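Local coordinates for protein TarM (PDB 4X7R) that is a GT-B-fold member of the group 1 glycosyltransferase family, with uridine-5'-diphosphate bound in its pocket, at residues K127-I132 with S145-K150; V151-T156 with Q166-E171; E271-I276 with F294-I299. The protein carries 1 engineered substitution. One frame throughout, in Å; residues are numbered along the deposited sequence.

Contacts 1 and 2 are successive hairpin pairings in one antiparallel sheet, joined by consecutive strands: strand 139-147 of contact 1 turns tightly into strand 150-157 of contact 2, S145 meets H152, and K150 forms a salt bridge with E171. Contact 3 lies about 41 Å from contact 2 and 47 Å from contact 1, centre to centre, where two loops enter neighbouring strands of a parallel sheet. All three are partly buried, but contact 2 has no exposed residue among those that touch, whereas contacts 1 and 3 each have four, contact 1 in part at its turn. The hairpins rely on paired backbone bonds and packed aromatic rings; contact 3 relies on asparagine amides gripping main-chain atoms.

Contact 1 (K127-I132 with S145-K150); sequences KSEKVI and SFIDNK
The beta hairpin formed by strands 129-136 and 139-147 sets K130 opposite F146 as an antiparallel hydrogen-bonded pair within the large antiparallel sheet. The two residues exchange backbone bonds: F146 N reaches K130 O at 2.8 Å, and K130 N reaches F146 O at 3.2 Å. Both side chains leave on the same face of the sheet. K130 starts with CG anti to its own nitrogen and then bends at chi3 (69°), which lays the end of the chain over the F146 ring. CE sits 4.0 Å from the ring centroid in a CH-pi contact, and NZ lies 4.8 Å from the centroid almost straight above the face, a cation-pi interaction. Lysine suits this place because its CE lies over the ring carbons, while the ammonium beyond it can still meet N149 OD1, though weakly, on a residue only partly exposed. I132 adds a purely apolar neighbour, CD1 coming within 3.6 Å of F146 CE1, and Y89 and I92 of helix 86-95 pack on F146 as well.

At the end of the pairing, D148 N donates to S128 O. D148 and N149 are the central residues of a type I' turn from I147 to K150, which links strand 139-147 to the next strand, 150-157; both have positive phi, a conformation that aspartate and asparagine accept more readily than most residues. A water takes the N149 N hydrogen and gives one of its own to S128 O. The turn also carries the N149 amide back toward the lysine, leaving K130 NZ 3.5 Å from N149 OD1.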
loop_
_atom_site.group_PDB
_atom_site.type_symbol
_atom_site.label_atom_id
_atom_site.label_comp_id
_atom_site.label_asym_id
_atom_site.label_seq_id
_atom_site.Cartn_x
_atom_site.Cartn_y
_atom_site.Cartn_z
ATOM N N LYS A 127 17.652 2.515 18.475
ATOM C CA LYS A 127 16.402 3.125 18.949
ATOM C C LYS A 127 15.708 2.216 19.998
ATOM O O LYS A 127 16.263 1.994 21.078
ATOM C CB LYS A 127 15.461 3.489 17.771
ATOM C CG LYS A 127 15.713 4.861 17.164
ATOM C CD LYS A 127 14.858 5.066 15.924
ATOM C CE LYS A 127 14.799 6.509 15.490
ATOM N NZ LYS A 127 13.896 6.688 14.322
ATOM N N SER A 128 14.515 1.686 19.653
ATOM C CA SER A 128 13.688 0.795 20.475
ATOM C C SER A 128 13.871 -0.687 20.063
ATOM O O SER A 128 13.304 -1.584 20.692
ATOM C CB SER A 128 12.221 1.199 20.342
ATOM O OG SER A 128 11.859 1.362 18.979
ATOM N N GLU A 129 14.665 -0.924 19.003
ATOM C CA GLU A 129 14.935 -2.243 18.452
ATOM C C GLU A 129 16.242 -2.873 18.925
ATOM O O GLU A 129 17.227 -2.180 19.207
ATOM C CB GLU A 129 14.837 -2.233 16.924
ATOM C CG GLU A 129 13.420 -1.977 16.445
ATOM C CD GLU A 129 13.185 -2.130 14.956
ATOM O OE1 GLU A 129 14.090 -1.780 14.163
ATOM O OE2 GLU A 129 12.073 -2.566 14.581
ATOM N N LYS A 130 16.219 -4.207 19.051
ATOM C CA LYS A 130 17.367 -5.007 19.462
ATOM C C LYS A 130 17.314 -6.343 18.742
ATOM O O LYS A 130 16.250 -6.942 18.577
ATOM C CB LYS A 130 17.424 -5.189 20.989
ATOM C CG LYS A 130 18.664 -5.960 21.484
ATOM C CD LYS A 130 18.840 -5.944 23.005
ATOM C CE LYS A 130 17.801 -6.742 23.756
ATOM N NZ LYS A 130 17.959 -6.603 25.221
ATOM N N VAL A 131 18.481 -6.794 18.318
ATOM C CA VAL A 131 18.686 -8.042 17.619
ATOM C C VAL A 131 19.818 -8.787 18.321
ATOM O O VAL A 131 20.835 -8.172 18.661
ATOM C CB VAL A 131 18.945 -7.721 16.121
ATOM C CG1 VAL A 131 20.184 -8.412 15.568
ATOM C CG2 VAL A 131 17.709 -8.002 15.270
ATOM N N ILE A 132 19.607 -10.078 18.635
ATOM C CA ILE A 132 20.647 -10.917 19.250
ATOM C C ILE A 132 20.844 -12.116 18.346
ATOM O O ILE A 132 19.939 -12.942 18.222
ATOM C CB ILE A 132 20.405 -11.333 20.729
ATOM C CG1 ILE A 132 20.161 -10.127 21.649
ATOM C CG2 ILE A 132 21.562 -12.203 21.251
ATOM C CD1 ILE A 132 19.772 -10.519 23.116
ATOM N N SER A 145 14.652 -11.169 17.881
ATOM C CA SER A 145 14.261 -9.793 17.585
ATOM C C SER A 145 13.381 -9.255 18.705
ATOM O O SER A 145 12.429 -9.922 19.131
ATOM C CB SER A 145 13.547 -9.709 16.239
ATOM O OG SER A 145 14.406 -10.228 15.239
ATOM N N PHE A 146 13.739 -8.059 19.197
ATOM C CA PHE A 146 13.084 -7.357 20.304
ATOM C C PHE A 146 12.616 -5.963 19.911
ATOM O O PHE A 146 13.258 -5.298 19.101
ATOM C CB PHE A 146 14.062 -7.203 21.490
ATOM C CG PHE A 146 14.707 -8.457 22.037
ATOM C CD1 PHE A 146 15.787 -9.045 21.385
ATOM C CD2 PHE A 146 14.301 -8.991 23.254
ATOM C CE1 PHE A 146 16.388 -10.197 21.893
ATOM C CE2 PHE A 146 14.906 -10.141 23.768
ATOM C CZ PHE A 146 15.951 -10.734 23.087
ATOM N N ILE A 147 11.502 -5.519 20.522
ATOM C CA ILE A 147 10.922 -4.168 20.456
ATOM C C ILE A 147 10.651 -3.793 21.920
ATOM O O ILE A 147 9.964 -4.548 22.626
ATOM C CB ILE A 147 9.666 -4.048 19.575
ATOM C CG1 ILE A 147 9.998 -4.322 18.089
ATOM C CG2 ILE A 147 9.020 -2.649 19.753
ATOM C CD1 ILE A 147 8.832 -4.615 17.231
ATOM N N ASP A 148 11.252 -2.673 22.390
ATOM C CA ASP A 148 11.185 -2.179 23.780
ATOM C C ASP A 148 11.603 -3.276 24.778
ATOM O O ASP A 148 10.906 -3.523 25.770
ATOM C CB ASP A 148 9.795 -1.565 24.130
ATOM C CG ASP A 148 9.229 -0.564 23.127
ATOM O OD1 ASP A 148 9.990 0.307 22.660
ATOM O OD2 ASP A 148 8.019 -0.645 22.827
ATOM N N ASN A 149 12.729 -3.968 24.474
ATOM C CA ASN A 149 13.312 -5.077 25.259
ATOM C C ASN A 149 12.441 -6.337 25.386
ATOM O O ASN A 149 12.744 -7.219 26.188
ATOM C CB ASN A 149 13.861 -4.605 26.623
ATOM C CG ASN A 149 15.210 -3.930 26.556
ATOM O OD1 ASN A 149 15.848 -3.825 25.497
ATOM N ND2 ASN A 149 15.683 -3.468 27.704
ATOM N N LYS A 150 11.408 -6.447 24.555
ATOM C CA LYS A 150 10.509 -7.583 24.558
ATOM C C LYS A 150 10.671 -8.394 23.279
ATOM O O LYS A 150 10.521 -7.856 22.181
ATOM C CB LYS A 150 9.041 -7.139 24.755
ATOM C CG LYS A 150 8.765 -6.444 26.104
ATOM C CD LYS A 150 7.297 -6.555 26.536
ATOM C CE LYS A 150 6.348 -5.761 25.665
ATOM N NZ LYS A 150 4.964 -6.299 25.726
HETATM O O HOH W 1 14.378 -3.599 22.289
#

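Contact 2 (V151-T156 with Q166-E171); sequences VHMKET and QVFYDE
K154 O accepts a 2.8 Å hydrogen bond from V167 N, and Q166 CA adds a CA-H...O contact to the same oxygen. The return bond, K154 N to V167 O, is 2.9 Å, making these residues an antiparallel hydrogen-bonded pair; two residues along, past the non-hydrogen-bonded pair M153-F168, Y169 N donates to H152 O.

K154 and V167 point the same way, so the lysine chain runs beside the valine and past the tyrosine. The Y169 ring turns its edge to the neighbouring strand: CE1 lies 3.5 Å from K154 CB, and the main chain from H152 to K154 borders the same rim. A flat ring suits this place because its thin edge can lie close along the main chain; Y169 OH lies 3.4 Å from K154 CD, a packing contact. V151 CG2 packs obliquely on the ring, and L88 of helix 86-95 touches both V151 and Y169.

The pairing is that of the hairpin of strands 150-157 and 163-169. On its other side, strand 150-157 has a classic beta bulge, H152 and M153 together facing S145.

M153, E155, Q166 and F168 share the opposite face. M153 extends with CG anti to its nitrogen (chi1 -178°), which brings SD in the plane of the F168 ring, 3.7 Å from CE1: a Met-aromatic contact at the edge, where a polarisable sulfur meets ring hydrogens. F168 also stacks with Y43. The Q166 amide is shared: OE1 bonds to R179 NE, while NE2 makes a weak bond to E155 OE2. Past the last backbone bond, a water donates to both V151 O, at 2.6 Å, and D170 O.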
loop_
_atom_site.group_PDB
_atom_site.type_symbol
_atom_site.label_atom_id
_atom_site.label_comp_id
_atom_site.label_asym_id
_atom_site.label_seq_id
_atom_site.Cartn_x
_atom_site.Cartn_y
_atom_site.Cartn_z
ATOM N N VAL A 151 10.978 -9.696 23.427
ATOM C CA VAL A 151 11.122 -10.606 22.284
ATOM C C VAL A 151 9.784 -10.711 21.502
ATOM O O VAL A 151 8.707 -10.765 22.106
ATOM C CB VAL A 151 11.696 -11.985 22.749
ATOM C CG1 VAL A 151 10.757 -12.699 23.726
ATOM C CG2 VAL A 151 12.047 -12.877 21.565
ATOM N N HIS A 152 9.848 -10.656 20.170
ATOM C CA HIS A 152 8.638 -10.825 19.369
ATOM C C HIS A 152 8.818 -11.936 18.343
ATOM O O HIS A 152 7.846 -12.523 17.886
ATOM C CB HIS A 152 8.152 -9.489 18.738
ATOM C CG HIS A 152 9.019 -8.943 17.633
ATOM N ND1 HIS A 152 8.749 -9.223 16.303
ATOM C CD2 HIS A 152 10.076 -8.095 17.690
ATOM C CE1 HIS A 152 9.663 -8.569 15.602
ATOM N NE2 HIS A 152 10.473 -7.868 16.386
ATOM N N MET A 153 10.064 -12.258 18.029
ATOM C CA MET A 153 10.374 -13.245 17.008
ATOM C C MET A 153 11.725 -13.906 17.204
ATOM O O MET A 153 12.664 -13.280 17.669
ATOM C CB MET A 153 10.319 -12.554 15.613
ATOM C CG MET A 153 10.576 -13.474 14.413
ATOM S SD MET A 153 10.400 -12.651 12.781
ATOM C CE MET A 153 11.598 -11.340 12.905
ATOM N N LYS A 154 11.816 -15.173 16.811
ATOM C CA LYS A 154 13.053 -15.961 16.761
ATOM C C LYS A 154 13.143 -16.532 15.341
ATOM O O LYS A 154 12.171 -17.097 14.844
ATOM C CB LYS A 154 13.067 -17.081 17.815
ATOM C CG LYS A 154 14.320 -17.992 17.799
ATOM C CD LYS A 154 14.111 -19.171 18.735
ATOM C CE LYS A 154 14.631 -20.486 18.206
ATOM N NZ LYS A 154 13.531 -21.330 17.656
ATOM N N GLU A 155 14.285 -16.356 14.687
ATOM C CA GLU A 155 14.524 -16.934 13.354
ATOM C C GLU A 155 15.662 -17.902 13.452
ATOM O O GLU A 155 16.606 -17.659 14.203
ATOM C CB GLU A 155 14.831 -15.872 12.293
ATOM C CG GLU A 155 13.627 -15.024 11.922
ATOM C CD GLU A 155 14.013 -13.773 11.162
ATOM O OE1 GLU A 155 14.885 -13.025 11.659
ATOM O OE2 GLU A 155 13.451 -13.547 10.067
ATOM N N THR A 156 15.551 -19.040 12.768
ATOM C CA THR A 156 16.635 -20.047 12.715
ATOM C C THR A 156 17.292 -20.009 11.334
ATOM O O THR A 156 16.592 -19.910 10.323
ATOM C CB THR A 156 16.131 -21.438 13.104
ATOM O OG1 THR A 156 15.537 -21.350 14.394
ATOM C CG2 THR A 156 17.236 -22.474 13.142
ATOM N N GLN A 166 10.863 -19.892 11.744
ATOM C CA GLN A 166 10.477 -18.731 12.545
ATOM C C GLN A 166 9.530 -19.124 13.635
ATOM O O GLN A 166 8.663 -19.984 13.438
ATOM C CB GLN A 166 9.781 -17.609 11.737
ATOM C CG GLN A 166 10.590 -17.123 10.566
ATOM C CD GLN A 166 9.800 -16.094 9.841
ATOM O OE1 GLN A 166 8.622 -16.296 9.506
ATOM N NE2 GLN A 166 10.440 -14.968 9.595
ATOM N N VAL A 167 9.683 -18.452 14.779
ATOM C CA VAL A 167 8.812 -18.563 15.951
ATOM C C VAL A 167 8.361 -17.130 16.296
ATOM O O VAL A 167 9.198 -16.228 16.360
ATOM C CB VAL A 167 9.512 -19.270 17.143
ATOM C CG1 VAL A 167 8.570 -19.416 18.324
ATOM C CG2 VAL A 167 10.087 -20.633 16.725
ATOM N N PHE A 168 7.053 -16.933 16.505
ATOM C CA PHE A 168 6.500 -15.651 16.919
ATOM C C PHE A 168 6.112 -15.733 18.385
ATOM O O PHE A 168 5.521 -16.734 18.797
ATOM C CB PHE A 168 5.293 -15.262 16.043
ATOM C CG PHE A 168 5.638 -15.090 14.588
ATOM C CD1 PHE A 168 6.735 -14.326 14.199
ATOM C CD2 PHE A 168 4.818 -15.608 13.600
ATOM C CE1 PHE A 168 7.044 -14.145 12.845
ATOM C CE2 PHE A 168 5.110 -15.397 12.244
ATOM C CZ PHE A 168 6.233 -14.687 11.877
ATOM N N TYR A 169 6.393 -14.657 19.158
ATOM C CA TYR A 169 6.153 -14.594 20.597
ATOM C C TYR A 169 5.172 -13.502 20.924
ATOM O O TYR A 169 5.244 -12.404 20.343
ATOM C CB TYR A 169 7.463 -14.356 21.366
ATOM C CG TYR A 169 8.495 -15.433 21.158
ATOM C CD1 TYR A 169 9.352 -15.398 20.066
ATOM C CD2 TYR A 169 8.639 -16.477 22.072
ATOM C CE1 TYR A 169 10.300 -16.394 19.863
ATOM C CE2 TYR A 169 9.601 -17.470 21.893
ATOM C CZ TYR A 169 10.425 -17.426 20.779
ATOM O OH TYR A 169 11.356 -18.414 20.565
ATOM N N ASP A 170 4.233 -13.807 21.844
ATOM C CA ASP A 170 3.173 -12.878 22.250
ATOM C C ASP A 170 3.700 -11.708 23.130
ATOM O O ASP A 170 4.920 -11.587 23.348
ATOM C CB ASP A 170 1.989 -13.641 22.869
ATOM C CG ASP A 170 2.268 -14.307 24.212
ATOM O OD1 ASP A 170 3.168 -13.836 24.938
ATOM O OD2 ASP A 170 1.494 -15.202 24.598
ATOM N N GLU A 171 2.783 -10.870 23.646
ATOM C CA GLU A 171 3.116 -9.714 24.496
ATOM C C GLU A 171 3.795 -10.073 25.815
ATOM O O GLU A 171 4.511 -9.229 26.372
ATOM C CB GLU A 171 1.892 -8.809 24.754
ATOM C CG GLU A 171 1.362 -8.132 23.495
ATOM C CD GLU A 171 2.163 -6.992 22.880
ATOM O OE1 GLU A 171 3.074 -6.442 23.545
ATOM O OE2 GLU A 171 1.848 -6.629 21.723
HETATM O O HOH W 2 7.260 -10.272 24.253
#

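Contact 3 (E271-I276 with F294-I299); sequences ENANKI and FDVENI
A273 and N298 bring their CA atoms within 5.4 Å where a 3-10 turn, residues 273-275, meets an irregular loop with inverse gamma turns centred on D295 and N298. Both segments lie at the exit of a helix and lead to neighbouring strands, 278-281 and 299-301, of the seven-stranded parallel sheet, in the Rossmann-like architecture of a GT-B fold; helix 284-293 makes the beta-alpha-beta crossover between those strands.

N274 bridges the loops through one atom. With CG placed beside its own nitrogen (chi1 -73°), it holds OD1 against two consecutive amides: E297 N approaches on a lone pair at 2.9 Å, and N298 N comes nearly along the C=O axis at 3.2 Å. Both bonds are almost straight. Asparagine suits the position because its side chain is short enough to present a carbonyl to adjacent N-H groups of the loop. N298 returns a bond, its ND2 donating to A273 O at 3.0 Å. That oxygen also receives I276 N, just after the 3-10 turn, from the opposite face of the carbonyl plane.

Next to these polar links, A273 CB touches I299 CD1 at 3.6 Å and faces V296; a methyl group is small enough to let the main chains come so close. V296 CG1 rests against E271 O at 3.7 Å. E271 crosses F294 at about a right angle: CG approaches CD2 at 3.9 Å, while OE2 lies in the ring plane at its edge.

With no strand pairing between the two segments, the asparagines supply the hydrogen bonds across them: N274 OD1 serves two loop amides and N298 ND2 ties back to a turn carbonyl, while the N298 backbone also bonds to V279 of strand 278-281.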
loop_
_atom_site.group_PDB
_atom_site.type_symbol
_atom_site.label_atom_id
_atom_site.label_comp_id
_atom_site.label_asym_id
_atom_site.label_seq_id
_atom_site.Cartn_x
_atom_site.Cartn_y
_atom_site.Cartn_z
ATOM N N GLU A 271 -10.518 -14.154 -14.617
ATOM C CA GLU A 271 -10.913 -15.484 -15.079
ATOM C C GLU A 271 -11.860 -16.222 -14.148
ATOM O O GLU A 271 -12.659 -17.039 -14.612
ATOM C CB GLU A 271 -9.685 -16.319 -15.420
ATOM C CG GLU A 271 -9.087 -15.888 -16.751
ATOM C CD GLU A 271 -7.782 -16.545 -17.155
ATOM O OE1 GLU A 271 -7.047 -17.030 -16.263
ATOM O OE2 GLU A 271 -7.477 -16.539 -18.370
ATOM N N ASN A 272 -11.821 -15.880 -12.856
ATOM C CA ASN A 272 -12.675 -16.464 -11.818
ATOM C C ASN A 272 -13.888 -15.607 -11.405
ATOM O O ASN A 272 -14.575 -15.962 -10.443
ATOM C CB ASN A 272 -11.808 -16.845 -10.610
ATOM C CG ASN A 272 -11.018 -18.079 -10.925
ATOM O OD1 ASN A 272 -11.577 -19.132 -11.219
ATOM N ND2 ASN A 272 -9.724 -17.935 -11.057
ATOM N N ALA A 273 -14.169 -14.503 -12.148
ATOM C CA ALA A 273 -15.264 -13.557 -11.849
ATOM C C ALA A 273 -16.624 -14.219 -11.747
ATOM O O ALA A 273 -17.407 -13.883 -10.854
ATOM C CB ALA A 273 -15.300 -12.441 -12.886
ATOM N N ASN A 274 -16.893 -15.182 -12.648
ATOM C CA ASN A 274 -18.168 -15.896 -12.684
ATOM C C ASN A 274 -18.384 -16.837 -11.508
ATOM O O ASN A 274 -19.508 -17.265 -11.287
ATOM C CB ASN A 274 -18.354 -16.613 -14.019
ATOM C CG ASN A 274 -18.652 -15.686 -15.166
ATOM O OD1 ASN A 274 -18.699 -14.461 -15.030
ATOM N ND2 ASN A 274 -18.865 -16.256 -16.331
ATOM N N LYS A 275 -17.330 -17.134 -10.745
ATOM C CA LYS A 275 -17.395 -18.039 -9.593
ATOM C C LYS A 275 -17.592 -17.291 -8.265
ATOM O O LYS A 275 -17.732 -17.941 -7.241
ATOM C CB LYS A 275 -16.152 -18.946 -9.545
ATOM C CG LYS A 275 -16.033 -19.870 -10.757
ATOM C CD LYS A 275 -14.911 -20.880 -10.591
ATOM C CE LYS A 275 -14.706 -21.710 -11.836
ATOM N NZ LYS A 275 -14.049 -20.928 -12.929
ATOM N N ILE A 276 -17.615 -15.932 -8.278
ATOM C CA ILE A 276 -17.801 -15.100 -7.076
ATOM C C ILE A 276 -18.954 -14.112 -7.313
ATOM O O ILE A 276 -19.613 -14.184 -8.360
ATOM C CB ILE A 276 -16.475 -14.423 -6.573
ATOM C CG1 ILE A 276 -15.847 -13.485 -7.635
ATOM C CG2 ILE A 276 -15.458 -15.487 -6.063
ATOM C CD1 ILE A 276 -14.784 -12.536 -7.128
ATOM N N PHE A 294 -11.938 -11.550 -22.301
ATOM C CA PHE A 294 -12.158 -12.730 -21.438
ATOM C C PHE A 294 -13.565 -13.342 -21.533
ATOM O O PHE A 294 -14.533 -12.629 -21.819
ATOM C CB PHE A 294 -11.832 -12.370 -19.970
ATOM C CG PHE A 294 -10.381 -12.013 -19.714
ATOM C CD1 PHE A 294 -9.934 -10.695 -19.841
ATOM C CD2 PHE A 294 -9.463 -12.991 -19.331
ATOM C CE1 PHE A 294 -8.591 -10.364 -19.623
ATOM C CE2 PHE A 294 -8.116 -12.660 -19.104
ATOM C CZ PHE A 294 -7.688 -11.351 -19.252
ATOM N N ASP A 295 -13.677 -14.663 -21.263
ATOM C CA ASP A 295 -14.962 -15.389 -21.262
ATOM C C ASP A 295 -15.613 -15.349 -19.849
ATOM O O ASP A 295 -15.743 -16.395 -19.187
ATOM C CB ASP A 295 -14.800 -16.851 -21.762
ATOM C CG ASP A 295 -16.117 -17.615 -21.941
ATOM O OD1 ASP A 295 -17.167 -16.959 -22.138
ATOM O OD2 ASP A 295 -16.097 -18.867 -21.871
ATOM N N VAL A 296 -15.986 -14.122 -19.390
ATOM C CA VAL A 296 -16.612 -13.850 -18.085
ATOM C C VAL A 296 -17.682 -12.767 -18.221
ATOM O O VAL A 296 -17.610 -11.968 -19.144
ATOM C CB VAL A 296 -15.599 -13.512 -16.954
ATOM C CG1 VAL A 296 -14.861 -14.752 -16.477
ATOM C CG2 VAL A 296 -14.630 -12.390 -17.352
ATOM N N GLU A 297 -18.671 -12.745 -17.316
ATOM C CA GLU A 297 -19.747 -11.750 -17.357
ATOM C C GLU A 297 -19.774 -10.818 -16.135
ATOM O O GLU A 297 -20.070 -9.625 -16.292
ATOM C CB GLU A 297 -21.105 -12.444 -17.529
ATOM C CG GLU A 297 -21.392 -12.870 -18.964
ATOM C CD GLU A 297 -22.534 -13.850 -19.165
ATOM O OE1 GLU A 297 -23.008 -14.434 -18.163
ATOM O OE2 GLU A 297 -22.925 -14.067 -20.335
ATOM N N ASN A 298 -19.445 -11.368 -14.929
ATOM C CA ASN A 298 -19.452 -10.712 -13.612
ATOM C C ASN A 298 -18.440 -9.578 -13.399
ATOM O O ASN A 298 -17.789 -9.545 -12.352
ATOM C CB ASN A 298 -19.260 -11.773 -12.511
ATOM C CG ASN A 298 -20.514 -12.335 -11.914
ATOM O OD1 ASN A 298 -21.625 -12.112 -12.389
ATOM N ND2 ASN A 298 -20.352 -13.105 -10.854
ATOM N N ILE A 299 -18.341 -8.644 -14.343
ATOM C CA ILE A 299 -17.459 -7.482 -14.294
ATOM C C ILE A 299 -18.340 -6.251 -14.123
ATOM O O ILE A 299 -19.249 -6.026 -14.918
ATOM C CB ILE A 299 -16.557 -7.386 -15.572
ATOM C CG1 ILE A 299 -15.914 -8.751 -15.955
ATOM C CG2 ILE A 299 -15.528 -6.255 -15.448
ATOM C CD1 ILE A 299 -14.899 -9.447 -14.878
#